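Local coordinates for uncharacterized conserved protein YndB, AHSA1/START domain (Micromonospora chersina, PDB 6V04) that is of unknown function but, as a START/Bet v1-like protein encoded in the dynemicin biosynthetic locus, probably takes part in making that antibiotic, at residues M48-S53 / D69-R74; G153-P158 / R236-S241; S161-R166 / D205-L210. All coordinates share one frame; numbering follows the deposited sequence. Where two conformers were deposited one is given.

How the contacts relate
The modelled chain holds two antiparallel sheets with the same strand order, each followed by a long helix, 116-139 and 252-277, consistent with two START/Bet v1-like units in series. Contact 1 belongs to the first sheet and closes before the other two open; contacts 2 and 3 belong to the second. The centre of contact 1 lies about 29 Å from that of contact 2 and about 40 Å from that of contact 3; contacts 1 and 3 lie on opposite sides of the chain's centre. Contacts 2 and 3 have centres about 12 Å apart and touch, with R236 NE 3.4 Å from H163 CD2. Contact 3 lies within the loop of chain closed by contact 2, whose strands 151-157 and 236-243 are the first and last of their sheet along the chain and lie side by side in it.

Contact 1. Residues M48-S53 / D69-R74; sequences MTTGAS and DHVEPR
The imidazole of H70 is approached obliquely by the T50 side chain, whose OG1 lies 3.7 Å from H70 ND1; at its NE2 edge the ring donates to E72 OE1, nearly in the ring plane, though both residues have two conformers and the bond is less certain. T50 sits in a type II beta turn from T49 to A52, closed by a hydrogen bond from A52 N to T49 O and carrying G51 at its positive-phi position. The turn leads into strand 53-57 and packs against the end of strand 63-72, where D69 and H70 form a classic beta bulge opposite L78. T50 makes the polar side-chain link between the two; G51 and A52 also bond to V68 through the backbone. T50 OG1 stands beside the backbone N, anti to the carbonyl carbon (chi1 -65°), and accepts from V71 N at 3.2 Å (angle 150°); this puts CG2 anti to N, 3.5 Å from D69 O. D69 points away from the turn, and its carboxylate forms a salt bridge with R80. V71 also packs on W28 and L77; across the contact its CG2 methyl lies 3.6 Å from M48 O and 4.3 Å from M48 CB.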
loop_
_atom_site.group_PDB
_atom_site.type_symbol
_atom_site.label_atom_id
_atom_site.label_comp_id
_atom_site.label_asym_id
_atom_site.label_seq_id
_atom_site.Cartn_x
_atom_site.Cartn_y
_atom_site.Cartn_z
ATOM N N MET A 48 -8.817 -8.022 -15.728
ATOM C CA MET A 48 -7.610 -8.826 -15.874
ATOM C C MET A 48 -7.708 -9.697 -17.122
ATOM O O MET A 48 -8.696 -10.405 -17.327
ATOM C CB MET A 48 -7.414 -9.678 -14.630
ATOM C CG MET A 48 -7.089 -8.880 -13.393
ATOM S SD MET A 48 -6.613 -9.964 -12.048
ATOM C CE MET A 48 -6.121 -8.795 -10.794
ATOM N N THR A 49 -6.673 -9.629 -17.962
ATOM C CA THR A 49 -6.615 -10.331 -19.236
ATOM C C THR A 49 -5.231 -10.943 -19.390
ATOM O O THR A 49 -4.228 -10.301 -19.071
ATOM C CB THR A 49 -6.901 -9.376 -20.406
ATOM O OG1 THR A 49 -8.234 -8.862 -20.285
ATOM C CG2 THR A 49 -6.736 -10.082 -21.743
ATOM N N THR A 50 -5.175 -12.186 -19.873
ATOM C CA THR A 50 -3.896 -12.872 -20.024
ATOM C C THR A 50 -2.907 -12.018 -20.811
ATOM O O THR A 50 -3.192 -11.581 -21.931
ATOM C CB THR A 50 -4.095 -14.219 -20.731
ATOM O OG1 THR A 50 -4.872 -15.093 -19.902
ATOM C CG2 THR A 50 -2.749 -14.879 -21.028
ATOM N N GLY A 51 -1.734 -11.797 -20.222
ATOM C CA GLY A 51 -0.657 -11.107 -20.899
ATOM C C GLY A 51 -0.788 -9.602 -20.956
ATOM O O GLY A 51 0.001 -8.958 -21.657
ATOM N N ALA A 52 -1.749 -9.019 -20.243
ATOM C CA ALA A 52 -2.022 -7.594 -20.305
ATOM C C ALA A 52 -1.835 -6.941 -18.941
ATOM O O ALA A 52 -1.964 -7.580 -17.892
ATOM C CB ALA A 52 -3.452 -7.320 -20.799
ATOM N N SER A 53 -1.541 -5.649 -18.971
ATOM C CA SER A 53 -1.370 -4.881 -17.755
ATOM C C SER A 53 -2.680 -4.216 -17.362
ATOM O O SER A 53 -3.533 -3.923 -18.204
ATOM C CB SER A 53 -0.274 -3.828 -17.930
ATOM O OG SER A 53 -0.604 -2.912 -18.957
ATOM N N ASP A 69 -0.673 -12.710 -15.786
ATOM C CA ASP A 69 -0.052 -13.831 -16.470
ATOM C C ASP A 69 -1.065 -14.834 -16.981
ATOM O O ASP A 69 -0.935 -15.304 -18.118
ATOM C CB ASP A 69 0.942 -14.523 -15.546
ATOM C CG ASP A 69 2.165 -13.667 -15.283
ATOM O OD1 ASP A 69 2.722 -13.124 -16.263
ATOM O OD2 ASP A 69 2.534 -13.508 -14.108
ATOM N N HIS A 70 -2.068 -15.185 -16.190
ATOM C CA HIS A 70 -3.069 -16.077 -16.734
ATOM C C HIS A 70 -4.402 -15.918 -16.036
ATOM O O HIS A 70 -4.475 -15.765 -14.815
ATOM C CB HIS A 70 -2.643 -17.541 -16.659
ATOM C CG HIS A 70 -3.322 -18.378 -17.686
ATOM N ND1 HIS A 70 -3.053 -18.249 -19.032
ATOM C CD2 HIS A 70 -4.310 -19.293 -17.584
ATOM C CE1 HIS A 70 -3.825 -19.073 -19.711
ATOM N NE2 HIS A 70 -4.602 -19.713 -18.857
ATOM N N VAL A 71 -5.447 -15.993 -16.851
ATOM C CA VAL A 71 -6.836 -15.968 -16.427
ATOM C C VAL A 71 -7.449 -17.277 -16.916
ATOM O O VAL A 71 -7.612 -17.480 -18.129
ATOM C CB VAL A 71 -7.581 -14.751 -16.990
ATOM C CG1 VAL A 71 -9.045 -14.765 -16.559
ATOM C CG2 VAL A 71 -6.885 -13.471 -16.560
ATOM N N GLU A 72 -7.746 -18.180 -15.988
ATOM C CA GLU A 72 -8.404 -19.432 -16.344
ATOM C C GLU A 72 -9.823 -19.417 -15.796
ATOM O O GLU A 72 -10.012 -19.555 -14.576
ATOM C CB GLU A 72 -7.636 -20.639 -15.808
ATOM C CG GLU A 72 -8.162 -21.960 -16.347
ATOM C CD GLU A 72 -8.145 -22.024 -17.867
ATOM O OE1 GLU A 72 -7.089 -21.741 -18.472
ATOM O OE2 GLU A 72 -9.198 -22.344 -18.458
ATOM N N PRO A 73 -10.836 -19.251 -16.644
ATOM C CA PRO A 73 -12.211 -19.066 -16.161
ATOM C C PRO A 73 -12.671 -20.088 -15.128
ATOM O O PRO A 73 -12.503 -21.293 -15.290
ATOM C CB PRO A 73 -13.034 -19.153 -17.450
ATOM C CG PRO A 73 -12.110 -18.585 -18.480
ATOM C CD PRO A 73 -10.747 -19.091 -18.106
ATOM N N ARG A 74 -13.272 -19.571 -14.053
ATOM C CA ARG A 74 -13.819 -20.363 -12.949
ATOM C C ARG A 74 -12.757 -21.231 -12.275
ATOM O O ARG A 74 -13.075 -22.234 -11.634
ATOM C CB ARG A 74 -15.000 -21.204 -13.423
ATOM C CG ARG A 74 -16.170 -20.353 -13.907
ATOM C CD ARG A 74 -17.251 -21.180 -14.581
ATOM N NE ARG A 74 -16.742 -21.874 -15.760
ATOM C CZ ARG A 74 -16.546 -21.299 -16.944
ATOM N NH1 ARG A 74 -16.814 -20.011 -17.116
ATOM N NH2 ARG A 74 -16.076 -22.015 -17.957
#

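Contact 2. Residues G153-P158 / R236-S241; sequences GSVVLP and RTLSVS
V155 and L238 face each other as a hydrogen-bonded pair of antiparallel strands, V155 N to L238 O and L238 N to V155 O both at 2.9 Å. G153 with V240 and L157 with R236 are bonded in the same way, and the L157 N to R236 O bond is short, at 2.7 Å, and nearly straight (173°). Between them, S154 with S239 and V156 with T237 form the non-hydrogen-bonded pairs, where CA-H groups approach carbonyl oxygens, as S154 CA does to L238 O. These are the first and last strands of the second sheet, joined side by side as in the helix-grip fold of Bet v1-like domains.

The L238 side chain can be traced outward from the backbone. Its CB lies 3.8 Å from V155 O and 4.0 Å from L157 CD1. With CG anti to the backbone N (chi1 170°), the branch divides: CD2 comes to 4.1 Å from V155 CG1, the two side chains running alongside each other, and CD1 meets P164 CG at 4.0 Å. The L157 CD1 methyl packs on the same proline ring, and A273 and L270 of helix 252-277 cover L238 and V155 respectively.

The other face of the sheet is more polar. T237 OG1 is hydrogen-bonded to R234 NH2 and lies 3.8 Å from V156 CG2, while S154 and S239 approach through their CB atoms. V155, L157, L238 and V240 present hydrocarbon to helix 252-277 and P164, while R236, at the end of the same face, lies against H163. The N-H and C=O groups that the three pairs turn toward each other are all bonded, which probably lowers the cost of burying this part of the sheet beneath the helix.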
loop_
_atom_site.group_PDB
_atom_site.type_symbol
_atom_site.label_atom_id
_atom_site.label_comp_id
_atom_site.label_asym_id
_atom_site.label_seq_id
_atom_site.Cartn_x
_atom_site.Cartn_y
_atom_site.Cartn_z
ATOM N N GLY A 153 4.479 2.182 2.519
ATOM C CA GLY A 153 4.997 1.893 1.204
ATOM C C GLY A 153 6.434 1.461 1.354
ATOM O O GLY A 153 7.053 1.650 2.409
ATOM N N SER A 154 6.967 0.890 0.279
ATOM C CA SER A 154 8.364 0.501 0.274
ATOM C C SER A 154 8.914 0.518 -1.142
ATOM O O SER A 154 8.173 0.456 -2.129
ATOM C CB SER A 154 8.575 -0.891 0.878
ATOM O OG SER A 154 8.214 -1.902 -0.047
ATOM N N VAL A 155 10.239 0.577 -1.224
ATOM C CA VAL A 155 10.949 0.455 -2.488
ATOM C C VAL A 155 12.279 -0.224 -2.202
ATOM O O VAL A 155 12.905 0.024 -1.171
ATOM C CB VAL A 155 11.120 1.840 -3.153
ATOM C CG1 VAL A 155 11.970 2.765 -2.281
ATOM C CG2 VAL A 155 11.710 1.698 -4.537
ATOM N N VAL A 156 12.694 -1.109 -3.092
ATOM C CA VAL A 156 13.975 -1.786 -2.940
ATOM C C VAL A 156 15.030 -0.983 -3.668
ATOM O O VAL A 156 14.902 -0.703 -4.868
ATOM C CB VAL A 156 13.916 -3.227 -3.464
ATOM C CG1 VAL A 156 15.305 -3.868 -3.382
ATOM C CG2 VAL A 156 12.914 -4.019 -2.649
ATOM N N LEU A 157 16.075 -0.625 -2.947
ATOM C CA LEU A 157 17.168 0.154 -3.466
ATOM C C LEU A 157 18.385 -0.736 -3.673
ATOM O O LEU A 157 18.552 -1.740 -2.973
ATOM C CB LEU A 157 17.546 1.293 -2.508
ATOM C CG LEU A 157 16.423 2.257 -2.113
ATOM C CD1 LEU A 157 16.929 3.254 -1.084
ATOM C CD2 LEU A 157 15.849 2.973 -3.315
ATOM N N PRO A 158 19.261 -0.395 -4.614
ATOM C CA PRO A 158 20.530 -1.116 -4.726
ATOM C C PRO A 158 21.368 -0.959 -3.466
ATOM O O PRO A 158 21.211 -0.011 -2.689
ATOM C CB PRO A 158 21.214 -0.464 -5.935
ATOM C CG PRO A 158 20.554 0.866 -6.089
ATOM C CD PRO A 158 19.138 0.690 -5.605
ATOM N N ARG A 236 18.470 -2.933 -0.531
ATOM C CA ARG A 236 18.032 -2.342 0.727
ATOM C C ARG A 236 16.580 -1.932 0.578
ATOM O O ARG A 236 16.240 -1.190 -0.347
ATOM C CB ARG A 236 18.866 -1.115 1.106
ATOM C CG ARG A 236 20.191 -1.450 1.758
ATOM C CD ARG A 236 20.832 -0.212 2.362
ATOM N NE ARG A 236 21.672 0.492 1.401
ATOM C CZ ARG A 236 22.920 0.142 1.110
ATOM N NH1 ARG A 236 23.474 -0.913 1.696
ATOM N NH2 ARG A 236 23.613 0.842 0.224
ATOM N N THR A 237 15.724 -2.406 1.474
ATOM C CA THR A 237 14.317 -2.033 1.411
ATOM C C THR A 237 14.109 -0.774 2.235
ATOM O O THR A 237 14.319 -0.773 3.452
ATOM C CB THR A 237 13.409 -3.154 1.907
ATOM O OG1 THR A 237 13.589 -4.308 1.086
ATOM C CG2 THR A 237 11.951 -2.720 1.848
ATOM N N LEU A 238 13.715 0.305 1.562
ATOM C CA LEU A 238 13.348 1.556 2.202
ATOM C C LEU A 238 11.844 1.552 2.402
ATOM O O LEU A 238 11.094 1.434 1.430
ATOM C CB LEU A 238 13.775 2.717 1.318
ATOM C CG LEU A 238 13.257 4.083 1.739
ATOM C CD1 LEU A 238 13.828 4.475 3.083
ATOM C CD2 LEU A 238 13.601 5.125 0.678
ATOM N N SER A 239 11.403 1.647 3.650
ATOM C CA SER A 239 9.986 1.592 3.974
ATOM C C SER A 239 9.576 2.824 4.768
ATOM O O SER A 239 10.363 3.393 5.537
ATOM C CB SER A 239 9.637 0.328 4.765
ATOM O OG SER A 239 10.226 0.331 6.054
ATOM N N VAL A 240 8.329 3.230 4.576
ATOM C CA VAL A 240 7.747 4.345 5.305
ATOM C C VAL A 240 6.428 3.900 5.905
ATOM O O VAL A 240 5.700 3.095 5.315
ATOM C CB VAL A 240 7.541 5.593 4.423
ATOM C CG1 VAL A 240 6.640 5.288 3.240
ATOM C CG2 VAL A 240 6.949 6.729 5.271
ATOM N N SER A 241 6.142 4.406 7.103
ATOM C CA SER A 241 4.833 4.304 7.733
ATOM C C SER A 241 4.466 5.687 8.238
ATOM O O SER A 241 5.272 6.323 8.927
ATOM C CB SER A 241 4.856 3.318 8.894
ATOM O OG SER A 241 3.617 3.298 9.588
#

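Contact 3. Residues S161-R166 / D205-L210; sequences SWHPLR and DRERAL
E207 N donates to L165 O at 2.7 Å in a nearly straight bond that ties the loop 161-166 to the turn 205-210, with E207 in a left-handed backbone conformation. The E207 side chain then crosses the face of H163. Its CG sits almost over the ring centre, 3.7 Å from the centroid, in a CH-pi contact, and the carboxylate is turned only 10° from the ring plane. H163 is held in turn by L165 N, which donates to its ND1 in the ring plane at 3.1 Å.

E207 has CG anti to its carbonyl carbon (chi1 -67°), and the extended chain beyond carries OE2 to the edge of the R166 guanidinium. NE at 2.6 Å and NH2 at 2.8 Å both donate to this one oxygen, a side-on salt bridge with OE2 in the guanidinium plane; NE meets it on its anti side and NH2 from above the carboxylate plane. S161 O is gripped end-on by R166 NH1 and NH2, so the group is held at two edges, with H163 CB over one face. The turn that presents E207 links neighbouring antiparallel strands 196-205 and 209-214 of the second sheet, and R208 and A209 form a classic beta bulge opposite D205, whose O accepts from both their amides.

R206 lays one guanidinium face over the aliphatic part of R166, with NH2 3.5 Å from R166 CD. The two guanidinium planes are 13° apart; the likely repulsion is probably eased by E207 and by E168, salt-bridged to R206. With an alanine in place of R166, E207 OE2 and S161 O would probably lose their shared partner, leaving the carboxylate freer to turn. Further in, L165 passes CD1 to 3.7 Å from A209 N and CD2 to 4.1 Å from L210 CB.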
loop_
_atom_site.group_PDB
_atom_site.type_symbol
_atom_site.label_atom_id
_atom_site.label_comp_id
_atom_site.label_asym_id
_atom_site.label_seq_id
_atom_site.Cartn_x
_atom_site.Cartn_y
_atom_site.Cartn_z
ATOM N N SER A 161 26.511 3.027 -2.757
ATOM C CA SER A 161 27.142 3.983 -1.852
ATOM C C SER A 161 26.161 5.010 -1.288
ATOM O O SER A 161 26.350 5.477 -0.159
ATOM C CB SER A 161 28.279 4.711 -2.572
ATOM O OG SER A 161 27.786 5.462 -3.670
ATOM N N TRP A 162 25.137 5.405 -2.042
ATOM C CA TRP A 162 24.154 6.349 -1.526
ATOM C C TRP A 162 23.181 5.606 -0.629
ATOM O O TRP A 162 22.678 4.541 -1.000
ATOM C CB TRP A 162 23.390 7.032 -2.666
ATOM C CG TRP A 162 22.405 8.108 -2.230
ATOM C CD1 TRP A 162 22.669 9.437 -2.044
ATOM C CD2 TRP A 162 21.003 7.942 -1.951
ATOM N NE1 TRP A 162 21.528 10.106 -1.660
ATOM C CE2 TRP A 162 20.489 9.214 -1.602
ATOM C CE3 TRP A 162 20.132 6.847 -1.968
ATOM C CZ2 TRP A 162 19.151 9.412 -1.257
ATOM C CZ3 TRP A 162 18.800 7.055 -1.629
ATOM C CH2 TRP A 162 18.325 8.329 -1.278
ATOM N N HIS A 163 22.906 6.174 0.545
ATOM C CA HIS A 163 21.914 5.637 1.460
ATOM C C HIS A 163 20.931 6.741 1.831
ATOM O O HIS A 163 21.352 7.886 2.036
ATOM C CB HIS A 163 22.606 5.074 2.720
ATOM C CG HIS A 163 21.723 4.209 3.565
ATOM N ND1 HIS A 163 20.651 4.703 4.275
ATOM C CD2 HIS A 163 21.781 2.886 3.847
ATOM C CE1 HIS A 163 20.061 3.717 4.926
ATOM N NE2 HIS A 163 20.734 2.603 4.688
ATOM N N PRO A 164 19.632 6.433 1.928
ATOM C CA PRO A 164 18.629 7.496 2.141
ATOM C C PRO A 164 18.596 8.069 3.553
ATOM O O PRO A 164 17.980 9.128 3.750
ATOM C CB PRO A 164 17.302 6.794 1.811
ATOM C CG PRO A 164 17.596 5.339 2.086
ATOM C CD PRO A 164 18.984 5.146 1.605
ATOM N N LEU A 165 19.188 7.402 4.546
ATOM C CA LEU A 165 19.033 7.814 5.933
ATOM C C LEU A 165 20.330 8.384 6.487
ATOM O O LEU A 165 20.927 7.849 7.434
ATOM C CB LEU A 165 18.518 6.652 6.793
ATOM C CG LEU A 165 17.137 6.147 6.365
ATOM C CD1 LEU A 165 16.639 5.068 7.323
ATOM C CD2 LEU A 165 16.131 7.307 6.286
ATOM N N ARG A 166 20.765 9.498 5.901
ATOM C CA ARG A 166 21.920 10.253 6.359
ATOM C C ARG A 166 21.523 11.715 6.440
ATOM O O ARG A 166 20.717 12.187 5.636
ATOM C CB ARG A 166 23.099 10.118 5.416
ATOM C CG ARG A 166 23.613 8.689 5.245
ATOM C CD ARG A 166 24.587 8.636 4.098
ATOM N NE ARG A 166 25.159 7.299 3.908
ATOM C CZ ARG A 166 25.677 6.874 2.765
ATOM N NH1 ARG A 166 25.709 7.677 1.707
ATOM N NH2 ARG A 166 26.164 5.642 2.680
ATOM N N ASP A 205 18.591 7.984 13.166
ATOM C CA ASP A 205 19.609 6.989 13.503
ATOM C C ASP A 205 20.264 6.617 12.176
ATOM O O ASP A 205 19.667 5.910 11.361
ATOM C CB ASP A 205 18.968 5.791 14.198
ATOM C CG ASP A 205 19.983 4.800 14.742
ATOM O OD1 ASP A 205 21.204 5.084 14.738
ATOM O OD2 ASP A 205 19.543 3.721 15.189
ATOM N N ARG A 206 21.470 7.142 11.949
ATOM C CA ARG A 206 22.103 7.094 10.632
ATOM C C ARG A 206 22.087 5.684 10.039
ATOM O O ARG A 206 22.523 4.724 10.676
ATOM C CB ARG A 206 23.536 7.612 10.741
ATOM C CG ARG A 206 24.291 7.680 9.423
ATOM C CD ARG A 206 25.643 8.280 9.588
ATOM N NE ARG A 206 26.381 8.337 8.330
ATOM C CZ ARG A 206 26.423 9.401 7.532
ATOM N NH1 ARG A 206 25.781 10.516 7.864
ATOM N NH2 ARG A 206 27.120 9.358 6.409
ATOM N N GLU A 207 21.556 5.580 8.810
ATOM C CA GLU A 207 21.482 4.339 8.017
ATOM C C GLU A 207 20.707 3.221 8.717
ATOM O O GLU A 207 20.912 2.034 8.425
ATOM C CB GLU A 207 22.878 3.856 7.605
ATOM C CG GLU A 207 23.545 4.823 6.625
ATOM C CD GLU A 207 24.850 4.330 6.043
ATOM O OE1 GLU A 207 25.239 3.155 6.276
ATOM O OE2 GLU A 207 25.517 5.143 5.361
ATOM N N ARG A 208 19.789 3.588 9.614
ATOM C CA ARG A 208 18.962 2.624 10.332
ATOM C C ARG A 208 17.488 3.025 10.301
ATOM O O ARG A 208 16.640 2.288 9.775
ATOM C CB ARG A 208 19.431 2.497 11.788
ATOM C CG ARG A 208 20.890 2.045 11.995
ATOM C CD ARG A 208 21.084 0.587 11.660
ATOM N NE ARG A 208 22.448 0.124 11.912
ATOM C CZ ARG A 208 23.445 0.185 11.035
ATOM N NH1 ARG A 208 23.249 0.696 9.824
ATOM N NH2 ARG A 208 24.639 -0.289 11.367
ATOM N N ALA A 209 17.169 4.203 10.838
ATOM C CA ALA A 209 15.777 4.558 11.053
ATOM C C ALA A 209 15.660 6.056 11.255
ATOM O O ALA A 209 16.593 6.705 11.732
ATOM C CB ALA A 209 15.194 3.814 12.258
ATOM N N LEU A 210 14.500 6.585 10.893
ATOM C CA LEU A 210 14.189 8.003 11.008
ATOM C C LEU A 210 12.766 8.117 11.514
ATOM O O LEU A 210 11.866 7.488 10.954
ATOM C CB LEU A 210 14.335 8.702 9.652
ATOM C CG LEU A 210 13.707 10.090 9.510
ATOM C CD1 LEU A 210 14.396 11.078 10.432
ATOM C CD2 LEU A 210 13.794 10.533 8.068
#